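PDB 6EU9: retinoic acid receptor from Platynereis dumerilii, which binds all-trans retinoic acid through its ligand-binding domain and probably acts as a ligand-dependent nuclear receptor that regulates transcription. Local coordinates for residues S75-I80 and G163-E168. Sequence-based numbering, arbitrary orientation.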
loop_
_atom_site.group_PDB
_atom_site.type_symbol
_atom_site.label_atom_id
_atom_site.label_comp_id
_atom_site.label_asym_id
_atom_site.label_seq_id
_atom_site.Cartn_x
_atom_site.Cartn_y
_atom_site.Cartn_z
ATOM N N SER A 75 -3.629 -1.224 -6.527
ATOM C CA SER A 75 -2.636 -2.101 -5.923
ATOM C C SER A 75 -2.347 -1.639 -4.517
ATOM O O SER A 75 -2.438 -0.436 -4.185
ATOM C CB SER A 75 -1.298 -2.054 -6.644
ATOM O OG SER A 75 -1.418 -1.541 -7.903
ATOM N N THR A 76 -1.993 -2.601 -3.637
ATOM C CA THR A 76 -1.457 -2.281 -2.326
ATOM C C THR A 76 -0.225 -1.367 -2.479
ATOM O O THR A 76 -0.065 -0.458 -1.681
ATOM C CB THR A 76 -1.182 -3.561 -1.578
ATOM O OG1 THR A 76 -2.463 -4.026 -1.130
ATOM C CG2 THR A 76 -0.302 -3.379 -0.365
ATOM N N ASN A 77 0.574 -1.616 -3.517
ATOM C CA ASN A 77 1.788 -0.892 -3.742
ATOM C C ASN A 77 1.523 0.590 -4.039
ATOM O O ASN A 77 2.147 1.497 -3.434
ATOM C CB ASN A 77 2.576 -1.486 -4.890
ATOM C CG ASN A 77 3.855 -2.083 -4.440
ATOM O OD1 ASN A 77 4.452 -1.607 -3.487
ATOM N ND2 ASN A 77 4.307 -3.104 -5.110
ATOM N N ASP A 78 0.628 0.791 -4.986
ATOM C CA ASP A 78 0.266 2.096 -5.444
ATOM C C ASP A 78 -0.408 2.881 -4.346
ATOM O O ASP A 78 -0.149 4.096 -4.185
ATOM C CB ASP A 78 -0.674 1.952 -6.655
ATOM C CG ASP A 78 0.066 1.645 -7.942
ATOM O OD1 ASP A 78 1.294 1.325 -7.856
ATOM O OD2 ASP A 78 -0.570 1.795 -8.997
ATOM N N GLN A 79 -1.234 2.181 -3.533
ATOM C CA GLN A 79 -1.757 2.817 -2.322
ATOM C C GLN A 79 -0.654 3.373 -1.441
ATOM O O GLN A 79 -0.760 4.541 -1.033
ATOM C CB GLN A 79 -2.648 1.848 -1.573
ATOM C CG GLN A 79 -3.863 1.441 -2.374
ATOM C CD GLN A 79 -4.590 0.273 -1.688
ATOM O OE1 GLN A 79 -4.889 0.409 -0.526
ATOM N NE2 GLN A 79 -4.863 -0.903 -2.395
ATOM N N ILE A 80 0.412 2.527 -1.248
ATOM C CA ILE A 80 1.538 2.894 -0.414
ATOM C C ILE A 80 2.312 4.058 -1.016
ATOM O O ILE A 80 2.612 5.014 -0.333
ATOM C CB ILE A 80 2.457 1.689 -0.109
ATOM C CG1 ILE A 80 1.712 0.745 0.839
ATOM C CG2 ILE A 80 3.751 2.049 0.618
ATOM C CD1 ILE A 80 2.407 -0.572 1.086
ATOM N N GLY A 163 6.993 6.181 -9.639
ATOM C CA GLY A 163 7.127 4.761 -9.323
ATOM C C GLY A 163 5.826 3.997 -9.147
ATOM O O GLY A 163 5.756 3.013 -8.413
ATOM N N LEU A 164 4.788 4.431 -9.846
ATOM C CA LEU A 164 3.517 3.773 -9.762
ATOM C C LEU A 164 3.462 2.569 -10.692
ATOM O O LEU A 164 3.984 2.597 -11.829
ATOM C CB LEU A 164 2.425 4.766 -10.124
ATOM C CG LEU A 164 1.983 5.673 -9.008
ATOM C CD1 LEU A 164 0.928 6.574 -9.594
ATOM C CD2 LEU A 164 1.414 4.886 -7.876
ATOM N N GLU A 165 2.800 1.525 -10.234
ATOM C CA GLU A 165 2.557 0.346 -11.059
ATOM C C GLU A 165 1.638 0.654 -12.217
ATOM O O GLU A 165 1.937 0.300 -13.333
ATOM C CB GLU A 165 1.981 -0.811 -10.239
ATOM C CG GLU A 165 3.022 -1.856 -9.910
ATOM C CD GLU A 165 2.685 -2.635 -8.667
ATOM O OE1 GLU A 165 3.609 -3.283 -8.120
ATOM O OE2 GLU A 165 1.516 -2.626 -8.226
ATOM N N HIS A 166 0.516 1.303 -11.936
ATOM C CA HIS A 166 -0.472 1.576 -12.990
ATOM C C HIS A 166 -0.882 3.043 -12.957
ATOM O O HIS A 166 -1.986 3.354 -12.500
ATOM C CB HIS A 166 -1.691 0.670 -12.913
ATOM C CG HIS A 166 -1.425 -0.701 -12.374
ATOM N ND1 HIS A 166 -0.807 -1.688 -13.111
ATOM C CD2 HIS A 166 -1.764 -1.270 -11.189
ATOM C CE1 HIS A 166 -0.756 -2.796 -12.399
ATOM N NE2 HIS A 166 -1.310 -2.562 -11.221
ATOM N N PRO A 167 0.011 3.922 -13.416
ATOM C CA PRO A 167 -0.278 5.334 -13.303
ATOM C C PRO A 167 -1.503 5.760 -14.156
ATOM O O PRO A 167 -2.208 6.747 -13.768
ATOM C CB PRO A 167 1.034 6.012 -13.769
ATOM C CG PRO A 167 1.708 4.990 -14.605
ATOM C CD PRO A 167 1.373 3.689 -13.946
ATOM N N GLU A 168 -1.732 5.066 -15.277
ATOM C CA GLU A 168 -2.883 5.319 -16.124
ATOM C C GLU A 168 -4.213 5.127 -15.376
ATOM O O GLU A 168 -5.130 5.906 -15.583
ATOM C CB GLU A 168 -2.890 4.413 -17.380
ATOM C CG GLU A 168 -1.573 3.756 -17.759
ATOM C CD GLU A 168 -1.382 2.343 -17.186
ATOM O OE1 GLU A 168 -2.351 1.652 -16.732
ATOM O OE2 GLU A 168 -0.216 1.872 -17.255
#
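With CG of Asp-78 turned anti to its own carbonyl carbon (chi1 -79°) and the chain of Glu-165 extended beyond CG, two carboxylates each reach across to the other segment between helix 76-97 and the loop leading into helix 167-188. Asp-78 receives two successive backbone N-H groups, one on each oxygen and both at syn lone pairs: Glu-165 N lies 2.8 Å from Asp-78 OD1 and His-166 N 3.2 Å from Asp-78 OD2, with N-H...O angles near 160°. Beside this pair of bonds, Leu-164 CD2 packs 3.5 Å from Asp-78 CG, and the same leucine continues onto Thr-81 and Leu-82. Glu-165 reaches back to the start of the helix. Ser-75 OG, from the N-cap residue, donates to Glu-165 OE2 (3.1 Å) nearly in line with its C-O bond; Asn-77 ND2 meets Glu-165 OE1 at 3.1 Å from above the carboxylate plane, more bent, at 141°, than the two backbone bonds. Ser-75 and Asn-77 also pack against Asp-63 and Lys-56 of the second subunit, placing the contact beside the dimer interface. Asp-78 OD1 and Glu-165 OE2 are 4.0 Å apart, like charges that the four donors probably offset; the paired syn bonds should fix Asp-78 in rotation, Glu-165 less strictly.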